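Local coordinates for cell division protein FtsZ 1 (Methanocaldococcus jannaschii, PDB 2VAP), which binds GTP and probably hydrolyses it, polymerising in a GTP-dependent manner into the contractile Z ring at the future division site, at residues 169-181 with 342-354. Residues are numbered along the deposited sequence; the frame is centred on the assembly and turned at random.
Sequences RMKNAMEGLERLK and SRIEFTDTGLKRK. With GDP (guanosine-5'-diphosphate), chain B.
Phe-346 and Met-174 carry the contact between the C-terminal beta hairpin, 344-353, and helix 167-181 of the Rossmann-like GTPase domain. The CD2 methyl of Leu-177 sits over one face of the Phe-346 ring in a CH-pi contact, 4.0 Å from the centroid and 28° off the ring normal; the two side chains cross at about a right angle. Met-174 bends at both chi2 and chi3, folding its CE methyl back to Phe-346 CG at 4.0 Å and to Leu-351 CD2 at 3.9 Å. Leu-351 in turn reaches Leu-160 and Val-189, so the hairpin also meets two strands of the parallel sheet. Glu-178 OE2 comes obliquely to Phe-346 CD2, 3.3 Å away, with the carboxylate plane turned 75° from the ring, while OE1 forms a salt bridge, with a weak hydrogen bond, to Lys-181 NZ. At the type I turn 347-350, Met-170 CG packs against the backbone at Thr-349 C, 3.6 Å away, and Lys-171 runs alongside Asp-348 to a salt bridge. Within the hairpin, Gly-350 O accepts from both Thr-347 N and Thr-347 OG1, which reach it from opposite faces of its plane. One residue before Met-170, Arg-169 reaches the nucleotide: its NH1 gives a weak hydrogen bond to O3' of the GDP ribose, 3.3 Å.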
ATOM      1  N   ARG A 169      15.325 -13.565  -8.760  1.00 15.65           N
ATOM      2  CA  ARG A 169      14.082 -12.951  -8.285  1.00 13.56           C
ATOM      3  C   ARG A 169      14.321 -11.562  -7.692  1.00 13.91           C
ATOM      4  O   ARG A 169      13.585 -10.622  -7.996  1.00 14.61           O
ATOM      5  CB  ARG A 169      13.388 -13.858  -7.262  1.00 19.28           C
ATOM      6  CG  ARG A 169      12.652 -15.050  -7.868  1.00 30.75           C
ATOM      7  CD  ARG A 169      11.176 -14.749  -8.089  1.00 23.37           C
ATOM      8  NE  ARG A 169      10.560 -15.687  -9.025  1.00 45.66           N
ATOM      9  CZ  ARG A 169       9.255 -15.767  -9.271  1.00 36.25           C
ATOM     10  NH1 ARG A 169       8.397 -14.970  -8.646  1.00 20.42           N
ATOM     11  NH2 ARG A 169       8.802 -16.655 -10.145  1.00 39.23           N
ATOM     12  N   MET A 170      15.354 -11.437  -6.860  1.00 15.81           N
ATOM     13  CA  MET A 170      15.684 -10.157  -6.229  1.00 14.19           C
ATOM     14  C   MET A 170      16.188  -9.128  -7.244  1.00 13.61           C
ATOM     15  O   MET A 170      15.790  -7.962  -7.191  1.00 13.05           O
ATOM     16  CB  MET A 170      16.695 -10.347  -5.091  1.00 14.28           C
ATOM     17  CG  MET A 170      17.044  -9.065  -4.328  1.00 13.56           C
ATOM     18  SD  MET A 170      15.629  -8.231  -3.566  1.00 17.65           S
ATOM     19  CE  MET A 170      15.377  -9.242  -2.111  1.00 17.00           C
ATOM     20  N   LYS A 171      17.051  -9.563  -8.163  1.00 15.76           N
ATOM     21  CA  LYS A 171      17.567  -8.691  -9.222  1.00 13.26           C
ATOM     22  C   LYS A 171      16.429  -8.140 -10.080  1.00 17.26           C
ATOM     23  O   LYS A 171      16.367  -6.936 -10.337  1.00 16.53           O
ATOM     24  CB  LYS A 171      18.590  -9.431 -10.092  1.00 16.06           C
ATOM     25  CG  LYS A 171      19.286  -8.552 -11.126  1.00 20.86           C
ATOM     26  CD  LYS A 171      20.221  -9.368 -12.009  1.00 47.17           C
ATOM     27  CE  LYS A 171      20.844  -8.514 -13.108  1.00 49.55           C
ATOM     28  NZ  LYS A 171      21.820  -7.519 -12.579  1.00 68.11           N
ATOM     29  N   ASN A 172      15.530  -9.026 -10.508  1.00 15.58           N
ATOM     30  CA  ASN A 172      14.340  -8.625 -11.260  1.00 12.76           C
ATOM     31  C   ASN A 172      13.464  -7.649 -10.474  1.00 14.59           C
ATOM     32  O   ASN A 172      13.012  -6.639 -11.016  1.00 12.37           O
ATOM     33  CB  ASN A 172      13.529  -9.852 -11.696  1.00 15.31           C
ATOM     34  CG  ASN A 172      14.175 -10.611 -12.852  1.00 18.86           C
ATOM     35  OD1 ASN A 172      13.801 -11.748 -13.141  1.00 25.55           O
ATOM     36  ND2 ASN A 172      15.140  -9.985 -13.519  1.00 19.27           N
ATOM     37  N   ALA A 173      13.248  -7.949  -9.194  1.00 12.74           N
ATOM     38  CA  ALA A 173      12.454  -7.095  -8.306  1.00 12.42           C
ATOM     39  C   ALA A 173      13.030  -5.687  -8.180  1.00 11.89           C
ATOM     40  O   ALA A 173      12.291  -4.702  -8.224  1.00 14.04           O
ATOM     41  CB  ALA A 173      12.333  -7.733  -6.931  1.00 13.43           C
ATOM     42  N   MET A 174      14.350  -5.604  -8.026  1.00 13.50           N
ATOM     43  CA  MET A 174      15.033  -4.326  -7.836  1.00 17.06           C
ATOM     44  C   MET A 174      15.073  -3.486  -9.108  1.00 17.88           C
ATOM     45  O   MET A 174      15.039  -2.255  -9.044  1.00 16.92           O
ATOM     46  CB  MET A 174      16.444  -4.542  -7.280  1.00 16.48           C
ATOM     47  CG  MET A 174      16.476  -5.009  -5.826  1.00 13.90           C
ATOM     48  SD  MET A 174      15.604  -3.919  -4.676  1.00 18.75           S
ATOM     49  CE  MET A 174      16.573  -2.415  -4.801  1.00 24.91           C
ATOM     50  N   GLU A 175      15.137  -4.153 -10.260  1.00 15.56           N
ATOM     51  CA  GLU A 175      15.028  -3.472 -11.550  1.00 14.57           C
ATOM     52  C   GLU A 175      13.623  -2.906 -11.740  1.00 16.22           C
ATOM     53  O   GLU A 175      13.457  -1.799 -12.256  1.00 20.01           O
ATOM     54  CB  GLU A 175      15.397  -4.412 -12.703  1.00 16.21           C
ATOM     55  CG  GLU A 175      16.892  -4.701 -12.812  1.00 24.99           C
ATOM     56  CD  GLU A 175      17.245  -5.657 -13.943  1.00 33.46           C
ATOM     57  OE1 GLU A 175      16.330  -6.267 -14.537  1.00 45.70           O
ATOM     58  OE2 GLU A 175      18.451  -5.800 -14.236  1.00 50.79           O
ATOM     59  N   GLY A 176      12.620  -3.668 -11.305  1.00 14.74           N
ATOM     60  CA  GLY A 176      11.227  -3.221 -11.321  1.00 11.96           C
ATOM     61  C   GLY A 176      10.968  -2.073 -10.363  1.00 14.45           C
ATOM     62  O   GLY A 176      10.171  -1.179 -10.657  1.00 15.98           O
ATOM     63  N   LEU A 177      11.645  -2.099  -9.217  1.00 13.82           N
ATOM     64  CA  LEU A 177      11.538  -1.035  -8.219  1.00 10.78           C
ATOM     65  C   LEU A 177      12.103   0.281  -8.758  1.00 13.96           C
ATOM     66  O   LEU A 177      11.563   1.355  -8.481  1.00 19.41           O
ATOM     67  CB  LEU A 177      12.254  -1.442  -6.926  1.00 13.32           C
ATOM     68  CG  LEU A 177      11.975  -0.658  -5.639  1.00 17.15           C
ATOM     69  CD1 LEU A 177      10.551  -0.879  -5.140  1.00 13.98           C
ATOM     70  CD2 LEU A 177      12.976  -1.056  -4.566  1.00 17.19           C
ATOM     71  N   GLU A 178      13.183   0.183  -9.533  1.00 15.75           N
ATOM     72  CA  GLU A 178      13.796   1.340 -10.185  1.00 16.27           C
ATOM     73  C   GLU A 178      12.858   1.954 -11.229  1.00 19.17           C
ATOM     74  O   GLU A 178      12.764   3.179 -11.341  1.00 23.24           O
ATOM     75  CB  GLU A 178      15.137   0.949 -10.821  1.00 21.50           C
ATOM     76  CG  GLU A 178      15.945   2.114 -11.404  1.00 32.01           C
ATOM     77  CD  GLU A 178      16.447   3.091 -10.350  1.00 51.61           C
ATOM     78  OE1 GLU A 178      16.422   4.311 -10.614  1.00 64.14           O
ATOM     79  OE2 GLU A 178      16.864   2.644  -9.258  1.00 63.47           O
ATOM     80  N   ARG A 179      12.168   1.098 -11.983  1.00 15.93           N
ATOM     81  CA  ARG A 179      11.202   1.550 -12.989  1.00 13.43           C
ATOM     82  C   ARG A 179       9.964   2.185 -12.352  1.00 18.99           C
ATOM     83  O   ARG A 179       9.432   3.168 -12.872  1.00 19.14           O
ATOM     84  CB  ARG A 179      10.794   0.404 -13.919  1.00 16.88           C
ATOM     85  CG  ARG A 179      11.922  -0.127 -14.800  1.00 19.37           C
ATOM     86  CD  ARG A 179      11.400  -1.021 -15.922  1.00 30.76           C
ATOM     87  NE  ARG A 179      10.610  -2.150 -15.429  1.00 44.50           N
ATOM     88  CZ  ARG A 179      11.111  -3.328 -15.066  1.00400.97           C
ATOM     89  NH1 ARG A 179      12.417  -3.559 -15.130  1.00 30.87           N
ATOM     90  NH2 ARG A 179      10.299  -4.283 -14.634  1.00 35.55           N
ATOM     91  N   LEU A 180       9.515   1.618 -11.231  1.00 19.75           N
ATOM     92  CA  LEU A 180       8.387   2.166 -10.471  1.00 19.80           C
ATOM     93  C   LEU A 180       8.683   3.561  -9.930  1.00 26.78           C
ATOM     94  O   LEU A 180       7.826   4.445  -9.977  1.00 21.57           O
ATOM     95  CB  LEU A 180       7.999   1.237  -9.314  1.00 19.70           C
ATOM     96  CG  LEU A 180       6.961   0.135  -9.543  1.00 30.72           C
ATOM     97  CD1 LEU A 180       6.898  -0.778  -8.328  1.00 17.56           C
ATOM     98  CD2 LEU A 180       5.583   0.717  -9.848  1.00 15.05           C
ATOM     99  N   LYS A 181       9.904   3.745  -9.426  1.00 16.59           N
ATOM    100  CA  LYS A 181      10.359   5.014  -8.854  1.00 18.07           C
ATOM    101  C   LYS A 181      10.219   6.182  -9.838  1.00 22.83           C
ATOM    102  O   LYS A 181      10.007   7.325  -9.431  1.00 20.90           O
ATOM    103  CB  LYS A 181      11.814   4.884  -8.390  1.00 20.95           C
ATOM    104  CG  LYS A 181      12.317   6.029  -7.515  1.00 57.58           C
ATOM    105  CD  LYS A 181      13.775   5.838  -7.112  1.00 78.85           C
ATOM    106  CE  LYS A 181      14.734   6.237  -8.228  1.00 50.72           C
ATOM    107  NZ  LYS A 181      16.157   6.070  -7.822  1.00 69.46           N
ATOM    108  N   SER A 342      16.968   9.112   0.885  1.00 23.20           N
ATOM    109  CA  SER A 342      18.289   9.672   1.182  1.00 35.91           C
ATOM    110  C   SER A 342      19.131   8.757   2.076  1.00 34.16           C
ATOM    111  O   SER A 342      20.351   8.921   2.167  1.00 34.29           O
ATOM    112  CB  SER A 342      18.154  11.061   1.818  1.00 34.20           C
ATOM    113  OG  SER A 342      17.424  11.002   3.030  1.00 35.45           O
ATOM    114  N   ARG A 343      18.475   7.794   2.722  1.00 19.87           N
ATOM    115  CA  ARG A 343      19.149   6.852   3.615  1.00 25.41           C
ATOM    116  C   ARG A 343      19.171   5.427   3.047  1.00 19.60           C
ATOM    117  O   ARG A 343      19.571   4.483   3.733  1.00 24.04           O
ATOM    118  CB  ARG A 343      18.489   6.863   5.002  1.00 24.77           C
ATOM    119  CG  ARG A 343      18.438   8.231   5.684  1.00 33.21           C
ATOM    120  CD  ARG A 343      19.799   8.664   6.215  1.00 33.57           C
ATOM    121  NE  ARG A 343      19.755  10.002   6.804  1.00 52.69           N
ATOM    122  CZ  ARG A 343      19.534  10.257   8.092  1.00 73.86           C
ATOM    123  NH1 ARG A 343      19.332   9.266   8.951  1.00 70.22           N
ATOM    124  NH2 ARG A 343      19.513  11.511   8.523  1.00 50.30           N
ATOM    125  N   ILE A 344      18.744   5.284   1.792  1.00 18.89           N
ATOM    126  CA  ILE A 344      18.660   3.979   1.130  1.00 22.85           C
ATOM    127  C   ILE A 344      19.335   3.999  -0.242  1.00 19.78           C
ATOM    128  O   ILE A 344      19.195   4.962  -1.000  1.00 28.51           O
ATOM    129  CB  ILE A 344      17.177   3.503   0.988  1.00 23.11           C
ATOM    130  CG1 ILE A 344      16.550   3.199   2.359  1.00 22.30           C
ATOM    131  CG2 ILE A 344      17.056   2.297   0.046  1.00 17.11           C
ATOM    132  CD1 ILE A 344      17.160   2.010   3.115  1.00 26.37           C
ATOM    133  N   GLU A 345      20.069   2.930  -0.544  1.00 21.35           N
ATOM    134  CA  GLU A 345      20.670   2.733  -1.860  1.00 21.40           C
ATOM    135  C   GLU A 345      20.080   1.491  -2.531  1.00 23.79           C
ATOM    136  O   GLU A 345      19.956   0.436  -1.906  1.00 23.87           O
ATOM    137  CB  GLU A 345      22.193   2.606  -1.741  1.00 34.30           C
ATOM    138  CG  GLU A 345      22.943   2.695  -3.068  1.00 58.31           C
ATOM    139  CD  GLU A 345      24.450   2.562  -2.911  1.00318.25           C
ATOM    140  OE1 GLU A 345      24.903   1.688  -2.142  1.00 48.40           O
ATOM    141  OE2 GLU A 345      25.183   3.331  -3.568  1.00180.21           O
ATOM    142  N   PHE A 346      19.712   1.636  -3.803  1.00 24.00           N
ATOM    143  CA  PHE A 346      19.173   0.539  -4.603  1.00 19.14           C
ATOM    144  C   PHE A 346      20.314  -0.293  -5.186  1.00 20.62           C
ATOM    145  O   PHE A 346      21.135   0.223  -5.948  1.00 26.19           O
ATOM    146  CB  PHE A 346      18.308   1.090  -5.746  1.00 22.86           C
ATOM    147  CG  PHE A 346      16.922   1.531  -5.331  1.00 28.23           C
ATOM    148  CD1 PHE A 346      16.650   1.954  -4.031  1.00 30.95           C
ATOM    149  CD2 PHE A 346      15.891   1.556  -6.267  1.00 24.73           C
ATOM    150  CE1 PHE A 346      15.370   2.368  -3.666  1.00 33.50           C
ATOM    151  CE2 PHE A 346      14.611   1.973  -5.913  1.00 25.14           C
ATOM    152  CZ  PHE A 346      14.349   2.379  -4.610  1.00 29.43           C
ATOM    153  N   THR A 347      20.369  -1.571  -4.815  1.00 19.37           N
ATOM    154  CA  THR A 347      21.365  -2.500  -5.364  1.00 20.29           C
ATOM    155  C   THR A 347      20.678  -3.720  -5.977  1.00 24.48           C
ATOM    156  O   THR A 347      19.476  -3.915  -5.796  1.00 21.04           O
ATOM    157  CB  THR A 347      22.391  -2.976  -4.298  1.00 27.46           C
ATOM    158  OG1 THR A 347      21.750  -3.848  -3.358  1.00 22.45           O
ATOM    159  CG2 THR A 347      23.023  -1.795  -3.562  1.00 34.55           C
ATOM    160  N   ASP A 348      21.447  -4.539  -6.694  1.00 21.57           N
ATOM    161  CA  ASP A 348      20.925  -5.759  -7.317  1.00 16.98           C
ATOM    162  C   ASP A 348      20.508  -6.823  -6.299  1.00 21.77           C
ATOM    163  O   ASP A 348      19.718  -7.715  -6.616  1.00 21.95           O
ATOM    164  CB  ASP A 348      21.948  -6.346  -8.297  1.00 24.20           C
ATOM    165  CG  ASP A 348      22.105  -5.510  -9.559  1.00 40.17           C
ATOM    166  OD1 ASP A 348      21.156  -4.787  -9.934  1.00 37.35           O
ATOM    167  OD2 ASP A 348      23.183  -5.587 -10.185  1.00 48.07           O
ATOM    168  N   THR A 349      21.040  -6.721  -5.081  1.00 21.66           N
ATOM    169  CA  THR A 349      20.762  -7.690  -4.019  1.00 23.68           C
ATOM    170  C   THR A 349      19.753  -7.171  -2.989  1.00 18.33           C
ATOM    171  O   THR A 349      19.480  -7.837  -1.986  1.00 22.64           O
ATOM    172  CB  THR A 349      22.057  -8.140  -3.298  1.00 25.69           C
ATOM    173  OG1 THR A 349      22.731  -6.995  -2.759  1.00 26.98           O
ATOM    174  CG2 THR A 349      22.986  -8.873  -4.259  1.00 27.89           C
ATOM    175  N   GLY A 350      19.201  -5.985  -3.243  1.00 17.95           N
ATOM    176  CA  GLY A 350      18.173  -5.411  -2.376  1.00 17.10           C
ATOM    177  C   GLY A 350      18.462  -3.995  -1.912  1.00 22.72           C
ATOM    178  O   GLY A 350      19.290  -3.294  -2.497  1.00 19.16           O
ATOM    179  N   LEU A 351      17.766  -3.580  -0.857  1.00 17.12           N
ATOM    180  CA  LEU A 351      17.919  -2.238  -0.299  1.00 22.94           C
ATOM    181  C   LEU A 351      19.068  -2.189   0.702  1.00 25.24           C
ATOM    182  O   LEU A 351      19.132  -2.998   1.631  1.00 38.93           O
ATOM    183  CB  LEU A 351      16.615  -1.774   0.364  1.00 30.21           C
ATOM    184  CG  LEU A 351      15.333  -1.774  -0.476  1.00 24.74           C
ATOM    185  CD1 LEU A 351      14.111  -1.610   0.415  1.00 42.86           C
ATOM    186  CD2 LEU A 351      15.360  -0.703  -1.560  1.00 28.74           C
ATOM    187  N   LYS A 352      19.974  -1.236   0.498  1.00 20.18           N
ATOM    188  CA  LYS A 352      21.127  -1.056   1.375  1.00 23.58           C
ATOM    189  C   LYS A 352      21.013   0.259   2.142  1.00 27.40           C
ATOM    190  O   LYS A 352      20.701   1.299   1.559  1.00 24.02           O
ATOM    191  CB  LYS A 352      22.426  -1.088   0.561  1.00 26.44           C
ATOM    192  CG  LYS A 352      23.697  -1.229   1.396  1.00207.77           C
ATOM    193  CD  LYS A 352      24.957  -1.097   0.544  1.00106.29           C
ATOM    194  CE  LYS A 352      25.244  -2.363  -0.255  1.00294.02           C
ATOM    195  NZ  LYS A 352      26.477  -2.232  -1.080  1.00 91.06           N
ATOM    196  N   ARG A 353      21.263   0.203   3.448  1.00 33.98           N
ATOM    197  CA  ARG A 353      21.237   1.395   4.294  1.00 25.95           C
ATOM    198  C   ARG A 353      22.462   2.270   4.040  1.00 27.64           C
ATOM    199  O   ARG A 353      23.594   1.781   4.024  1.00 50.50           O
ATOM    200  CB  ARG A 353      21.150   1.014   5.775  1.00 32.11           C
ATOM    201  CG  ARG A 353      19.814   0.418   6.192  1.00 54.48           C
ATOM    202  CD  ARG A 353      19.690   0.351   7.704  1.00 37.42           C
ATOM    203  NE  ARG A 353      18.442  -0.283   8.125  1.00 41.15           N
ATOM    204  CZ  ARG A 353      18.010  -0.347   9.382  1.00 39.51           C
ATOM    205  NH1 ARG A 353      18.719   0.189  10.368  1.00 43.77           N
ATOM    206  NH2 ARG A 353      16.860  -0.949   9.655  1.00 75.97           N
ATOM    207  N   LYS A 354      22.220   3.564   3.840  1.00 28.97           N
ATOM    208  CA  LYS A 354      23.280   4.524   3.542  1.00 43.97           C
ATOM    209  C   LYS A 354      23.542   5.432   4.740  1.00 51.25           C
ATOM    210  O   LYS A 354      23.919   4.964   5.814  1.00 61.08           O
ATOM    211  CB  LYS A 354      22.911   5.358   2.310  1.00 41.69           C
ATOM    212  CG  LYS A 354      24.055   6.181   1.734  1.00232.93           C
ATOM    213  CD  LYS A 354      23.594   6.996   0.532  1.00 72.92           C
ATOM    214  CE  LYS A 354      24.726   7.834  -0.048  1.00160.45           C
ATOM    215  NZ  LYS A 354      25.765   7.006  -0.724  1.00147.64           N
TER
HETATM  216  PB  GDP B1355       3.918 -12.873 -11.181  1.00 14.91           P
HETATM  217  O1B GDP B1355       4.699 -13.261 -12.414  1.00 19.51           O
HETATM  218  O2B GDP B1355       2.507 -13.400 -11.293  1.00 14.57           O
HETATM  219  O3B GDP B1355       3.898 -11.369 -11.060  1.00 14.13           O
HETATM  220  O3A GDP B1355       4.661 -13.522  -9.909  1.00 14.00           O
HETATM  221  PA  GDP B1355       3.969 -13.725  -8.469  1.00 15.97           P
HETATM  222  O1A GDP B1355       2.992 -12.621  -8.147  1.00 14.10           O
HETATM  223  O2A GDP B1355       3.322 -15.086  -8.362  1.00 15.27           O
HETATM  224  O5' GDP B1355       5.232 -13.654  -7.479  1.00 15.10           O
HETATM  225  C5' GDP B1355       6.065 -12.499  -7.464  1.00 12.44           C
HETATM  226  C4' GDP B1355       6.610 -12.292  -6.061  1.00 13.42           C
HETATM  227  O4' GDP B1355       5.531 -12.164  -5.131  1.00 15.67           O
HETATM  228  C3' GDP B1355       7.435 -13.482  -5.599  1.00 16.51           C
HETATM  229  O3' GDP B1355       8.826 -13.294  -5.877  1.00 16.11           O
HETATM  230  C2' GDP B1355       7.140 -13.584  -4.116  1.00 14.34           C
HETATM  231  O2' GDP B1355       8.089 -12.825  -3.363  1.00 16.41           O
HETATM  232  C1' GDP B1355       5.774 -12.940  -3.954  1.00 15.42           C
HETATM  233  N9  GDP B1355       4.695 -13.952  -3.785  1.00 12.74           N
HETATM  234  C8  GDP B1355       4.541 -15.121  -4.444  1.00 17.18           C
HETATM  235  N7  GDP B1355       3.429 -15.781  -4.024  1.00 16.93           N
HETATM  236  C5  GDP B1355       2.847 -15.022  -3.075  1.00 18.35           C
HETATM  237  C6  GDP B1355       1.643 -15.111  -2.211  1.00 16.29           C
HETATM  238  O6  GDP B1355       0.877 -16.098  -2.273  1.00 20.16           O
HETATM  239  N1  GDP B1355       1.401 -14.100  -1.358  1.00 15.45           N
HETATM  240  C2  GDP B1355       2.207 -13.022  -1.266  1.00 15.78           C
HETATM  241  N2  GDP B1355       1.903 -12.039  -0.385  1.00 17.80           N
HETATM  242  N3  GDP B1355       3.322 -12.878  -2.027  1.00 14.03           N
HETATM  243  C4  GDP B1355       3.684 -13.823  -2.928  1.00 14.87           C